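Local coordinates for protein putative drug/sodium antiporter (Escherichia coli, PDB 4Z3N) that probably carries the genotoxin colibactin, or a form of it, across the cell membrane as an antiporter of the MATE family, at residues M289-L294 and D370-Q375; V349-I352 and M358-L361. All blocks are in the same frame, centred on the assembly; numbering follows the deposited sequence.

Contact 1. Residues M289-L294 and D370-Q375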
loop_
_atom_site.group_PDB
_atom_site.type_symbol
_atom_site.label_atom_id
_atom_site.label_comp_id
_atom_site.label_asym_id
_atom_site.label_seq_id
_atom_site.Cartn_x
_atom_site.Cartn_y
_atom_site.Cartn_z
ATOM N N MET A 289 -12.979 -0.626 20.174
ATOM C CA MET A 289 -12.868 0.221 18.997
ATOM C C MET A 289 -11.838 1.320 19.231
ATOM O O MET A 289 -11.073 1.651 18.325
ATOM C CB MET A 289 -14.224 0.820 18.620
ATOM C CG MET A 289 -14.170 1.712 17.392
ATOM S SD MET A 289 -13.702 0.814 15.890
ATOM C CE MET A 289 -12.202 1.678 15.440
ATOM N N ALA A 290 -11.808 1.870 20.446
ATOM C CA ALA A 290 -10.757 2.810 20.826
ATOM C C ALA A 290 -9.367 2.139 20.877
ATOM O O ALA A 290 -8.363 2.745 20.470
ATOM C CB ALA A 290 -11.083 3.455 22.157
ATOM N N ALA A 291 -9.309 0.900 21.369
ATOM C CA ALA A 291 -8.044 0.144 21.403
ATOM C C ALA A 291 -7.416 0.005 20.003
ATOM O O ALA A 291 -6.239 0.306 19.801
ATOM C CB ALA A 291 -8.261 -1.232 22.022
ATOM N N PHE A 292 -8.222 -0.447 19.049
ATOM C CA PHE A 292 -7.816 -0.584 17.655
ATOM C C PHE A 292 -7.289 0.722 17.077
ATOM O O PHE A 292 -6.355 0.716 16.288
ATOM C CB PHE A 292 -9.003 -1.090 16.829
ATOM C CG PHE A 292 -8.687 -1.384 15.397
ATOM C CD1 PHE A 292 -7.448 -1.860 15.022
ATOM C CD2 PHE A 292 -9.656 -1.205 14.421
ATOM C CE1 PHE A 292 -7.174 -2.147 13.688
ATOM C CE2 PHE A 292 -9.393 -1.484 13.089
ATOM C CZ PHE A 292 -8.149 -1.954 12.722
ATOM N N THR A 293 -7.888 1.842 17.466
ATOM C CA THR A 293 -7.414 3.138 16.992
ATOM C C THR A 293 -5.971 3.385 17.453
ATOM O O THR A 293 -5.194 4.036 16.767
ATOM C CB THR A 293 -8.320 4.307 17.476
ATOM O OG1 THR A 293 -9.655 4.132 16.983
ATOM C CG2 THR A 293 -7.785 5.627 16.970
ATOM N N LEU A 294 -5.616 2.853 18.618
ATOM C CA LEU A 294 -4.262 2.990 19.134
ATOM C C LEU A 294 -3.282 2.003 18.463
ATOM O O LEU A 294 -2.166 2.381 18.092
ATOM C CB LEU A 294 -4.258 2.799 20.652
ATOM C CG LEU A 294 -4.921 3.873 21.530
ATOM C CD1 LEU A 294 -4.874 3.453 22.985
ATOM C CD2 LEU A 294 -4.259 5.231 21.374
ATOM N N ASP A 370 -6.297 -2.453 28.013
ATOM C CA ASP A 370 -6.427 -3.904 28.144
ATOM C C ASP A 370 -6.821 -4.563 26.826
ATOM O O ASP A 370 -6.285 -5.605 26.450
ATOM C CB ASP A 370 -7.445 -4.269 29.224
ATOM C CG ASP A 370 -6.845 -4.255 30.605
ATOM O OD1 ASP A 370 -5.610 -4.058 30.719
ATOM O OD2 ASP A 370 -7.602 -4.452 31.575
ATOM N N TYR A 371 -7.769 -3.951 26.130
ATOM C CA TYR A 371 -8.216 -4.474 24.854
ATOM C C TYR A 371 -7.082 -4.441 23.835
ATOM O O TYR A 371 -6.917 -5.370 23.039
ATOM C CB TYR A 371 -9.401 -3.671 24.342
ATOM C CG TYR A 371 -10.740 -4.206 24.769
ATOM C CD1 TYR A 371 -11.004 -5.564 24.752
ATOM C CD2 TYR A 371 -11.756 -3.343 25.177
ATOM C CE1 TYR A 371 -12.246 -6.055 25.139
ATOM C CE2 TYR A 371 -13.004 -3.823 25.559
ATOM C CZ TYR A 371 -13.241 -5.180 25.544
ATOM O OH TYR A 371 -14.474 -5.673 25.923
ATOM N N ALA A 372 -6.304 -3.364 23.866
ATOM C CA ALA A 372 -5.206 -3.203 22.934
ATOM C C ALA A 372 -4.127 -4.254 23.187
ATOM O O ALA A 372 -3.471 -4.719 22.248
ATOM C CB ALA A 372 -4.634 -1.809 23.033
ATOM N N VAL A 373 -3.952 -4.628 24.451
ATOM C CA VAL A 373 -2.972 -5.639 24.820
ATOM C C VAL A 373 -3.483 -7.038 24.474
ATOM O O VAL A 373 -2.724 -7.883 23.975
ATOM C CB VAL A 373 -2.605 -5.556 26.338
ATOM C CG1 VAL A 373 -1.766 -6.773 26.795
ATOM C CG2 VAL A 373 -1.866 -4.245 26.632
ATOM N N LEU A 374 -4.770 -7.276 24.713
ATOM C CA LEU A 374 -5.371 -8.585 24.407
ATOM C C LEU A 374 -5.419 -8.858 22.893
ATOM O O LEU A 374 -5.254 -9.997 22.458
ATOM C CB LEU A 374 -6.779 -8.687 25.021
ATOM C CG LEU A 374 -7.489 -10.021 24.782
ATOM C CD1 LEU A 374 -6.762 -11.175 25.409
ATOM C CD2 LEU A 374 -8.931 -9.978 25.272
ATOM N N GLN A 375 -5.644 -7.798 22.114
ATOM C CA GLN A 375 -5.704 -7.861 20.656
ATOM C C GLN A 375 -4.334 -8.225 20.093
ATOM O O GLN A 375 -4.187 -9.139 19.257
ATOM C CB GLN A 375 -6.164 -6.515 20.079
ATOM C CG GLN A 375 -6.226 -6.478 18.572
ATOM C CD GLN A 375 -6.454 -5.096 17.986
ATOM O OE1 GLN A 375 -7.584 -4.727 17.662
ATOM N NE2 GLN A 375 -5.373 -4.340 17.802
#
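Gln375 places CG opposite its own backbone N (chi1 179°) and stays extended beyond it, while Phe292 has the same kind of first torsion; together they bring the glutamine amide beside the root of the phenyl ring. There Gln375 OE1 lies 3.9 Å from Phe292 CD1 and 4.0 Å from Phe292 CB, with the amide and ring planes 79° apart, so this is loose van der Waals contact and not a stack. The amide is held by partners close by: Gln375 OE1 accepts from Tyr277 and Gln375 NE2 bonds to Thr295, two bonds that fix the rotation of the group. Tyr277 also meets the Phe292 ring edge-to-face, and a bound monoolein touches the same phenyl.

The centre of the contact is apolar. Ala291 CB sits 3.4 Å from Ala372 N and 3.8 Å from Ala372 CB, and it also meets Tyr371 CB at 3.6 Å. Beyond that methylene the tyrosine ring turns away from Ala291, and its hydroxyl bonds to Asp285. No hydrogen bond joins the two segments directly. Two methyl side chains at the centre let the backbones come close: Ala291 CA and Ala372 CA are 4.6 Å apart, and the local axes approach to 8.1 Å while their N-to-C directions differ by 65°. The geometry is that of a close alanine-to-alanine helix crossing, here between helices 286-322 and 366-379 in the second MatE region of the transporter.

Contact 2. Residues V349-I352 and M358-L361; sequences VMHI and MYPL
This is a polar contact between residues near in sequence, at the C-terminal end of helix 326-358, in which His351, on the last turns of that helix, reaches forward to Met358 and Tyr359 where the helix gives way to the loop before helix 366-379. The evidence is a hydrogen bond of 2.7 Å between His351 NE2 and Tyr359 OH. Either atom could be the donor, and the angle of 146° makes the bond moderately bent. Around the imidazole, both partners approach at the rim, near the ring plane. The two rings likewise meet rim to rim, their centroids 5.7 Å apart, their planes turned 51° from each other and neither lying over the other, which excludes a stack.

Met358 adds the apolar half. Its chain runs straight to SD and then bends (chi3 55°), bringing CE to 3.5 Å from His351 CD2. The backbones themselves stay apart, with His351 CA and Met358 CA 9.0 Å from each other, so the contact is made by side chains alone.

Two other helices pack against the pair. His351 packs on Ile298, Asp299 and Ile302 of helix 286-322 and on Thr376 of helix 366-379, and Tyr359 lies against Thr295 and Ala372. The arrangement is a buried histidine–tyrosine bond that ties the C-terminal end of a predicted transmembrane helix back onto its own preceding turns, within the second MatE region.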
loop_
_atom_site.group_PDB
_atom_site.type_symbol
_atom_site.label_atom_id
_atom_site.label_comp_id
_atom_site.label_asym_id
_atom_site.label_seq_id
_atom_site.Cartn_x
_atom_site.Cartn_y
_atom_site.Cartn_z
ATOM N N VAL A 349 6.813 -10.010 17.764
ATOM C CA VAL A 349 7.217 -10.401 19.112
ATOM C C VAL A 349 7.611 -9.175 19.946
ATOM O O VAL A 349 7.271 -9.091 21.124
ATOM C CB VAL A 349 8.399 -11.445 19.076
ATOM C CG1 VAL A 349 8.939 -11.713 20.473
ATOM C CG2 VAL A 349 7.929 -12.752 18.467
ATOM N N MET A 350 8.314 -8.217 19.348
ATOM C CA MET A 350 8.568 -6.952 20.045
ATOM C C MET A 350 7.258 -6.297 20.469
ATOM O O MET A 350 7.117 -5.876 21.604
ATOM C CB MET A 350 9.356 -5.981 19.177
ATOM C CG MET A 350 10.797 -6.383 18.933
ATOM S SD MET A 350 11.662 -5.051 18.096
ATOM C CE MET A 350 13.094 -5.914 17.441
ATOM N N HIS A 351 6.294 -6.230 19.554
ATOM C CA HIS A 351 5.038 -5.573 19.850
ATOM C C HIS A 351 4.321 -6.204 21.035
ATOM O O HIS A 351 3.775 -5.493 21.888
ATOM C CB HIS A 351 4.096 -5.588 18.651
ATOM C CG HIS A 351 2.942 -4.638 18.803
ATOM N ND1 HIS A 351 1.839 -4.665 17.980
ATOM C CD2 HIS A 351 2.734 -3.621 19.679
ATOM C CE1 HIS A 351 1.005 -3.705 18.336
ATOM N NE2 HIS A 351 1.524 -3.055 19.360
ATOM N N ILE A 352 4.314 -7.534 21.065
ATOM C CA ILE A 352 3.549 -8.280 22.046
ATOM C C ILE A 352 4.090 -8.054 23.453
ATOM O O ILE A 352 3.343 -7.801 24.402
ATOM C CB ILE A 352 3.548 -9.792 21.727
ATOM C CG1 ILE A 352 2.759 -10.051 20.443
ATOM C CG2 ILE A 352 2.950 -10.579 22.881
ATOM C CD1 ILE A 352 2.457 -11.525 20.143
ATOM N N MET A 358 3.531 -0.330 27.048
ATOM C CA MET A 358 3.402 0.746 26.065
ATOM C C MET A 358 2.017 1.376 26.022
ATOM O O MET A 358 1.895 2.600 26.015
ATOM C CB MET A 358 3.776 0.214 24.677
ATOM C CG MET A 358 3.694 1.213 23.542
ATOM S SD MET A 358 4.381 0.475 22.038
ATOM C CE MET A 358 3.399 -1.013 21.918
ATOM N N TYR A 359 0.974 0.551 25.982
ATOM C CA TYR A 359 -0.378 1.074 25.782
ATOM C C TYR A 359 -0.972 1.888 26.936
ATOM O O TYR A 359 -1.695 2.855 26.679
ATOM C CB TYR A 359 -1.316 -0.059 25.391
ATOM C CG TYR A 359 -1.092 -0.388 23.945
ATOM C CD1 TYR A 359 -1.413 0.533 22.960
ATOM C CD2 TYR A 359 -0.478 -1.583 23.565
ATOM C CE1 TYR A 359 -1.176 0.256 21.635
ATOM C CE2 TYR A 359 -0.236 -1.872 22.245
ATOM C CZ TYR A 359 -0.588 -0.951 21.283
ATOM O OH TYR A 359 -0.362 -1.222 19.964
ATOM N N PRO A 360 -0.706 1.489 28.195
ATOM C CA PRO A 360 -1.117 2.310 29.341
ATOM C C PRO A 360 -0.623 3.751 29.220
ATOM O O PRO A 360 -1.312 4.665 29.652
ATOM C CB PRO A 360 -0.466 1.603 30.517
ATOM C CG PRO A 360 -0.424 0.158 30.088
ATOM C CD PRO A 360 -0.123 0.202 28.621
ATOM N N LEU A 361 0.544 3.958 28.623
ATOM C CA LEU A 361 1.033 5.313 28.384
ATOM C C LEU A 361 0.181 6.098 27.388
ATOM O O LEU A 361 0.217 7.323 27.374
ATOM C CB LEU A 361 2.475 5.286 27.869
ATOM C CG LEU A 361 3.517 4.448 28.613
ATOM C CD1 LEU A 361 4.829 4.503 27.855
ATOM C CD2 LEU A 361 3.692 4.910 30.047
#

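Overall arrangement
Both contacts are largely buried, their centres 11 Å apart on the same side of the chain's centre. Contact 1 joins separate helices, 286-322 and 366-379, mainly through alanine methyls and the Tyr371 methylene, with the Gln375 amide against Phe292 alongside; contact 2 lies at the end of helix 326-358, the element between those two in sequence, and the start of the following loop, and combines one side-chain hydrogen bond with Met358 packing. Tyr359 links them: its ring packs against Ala372 (CB to Tyr359 CG 3.9 Å) and Leu294 (CB to Tyr359 CE1 4.1 Å), so the tyrosine bonded in contact 2 lies beside the crossing of contact 1. The interfaces bury 203 Å² and 112 Å².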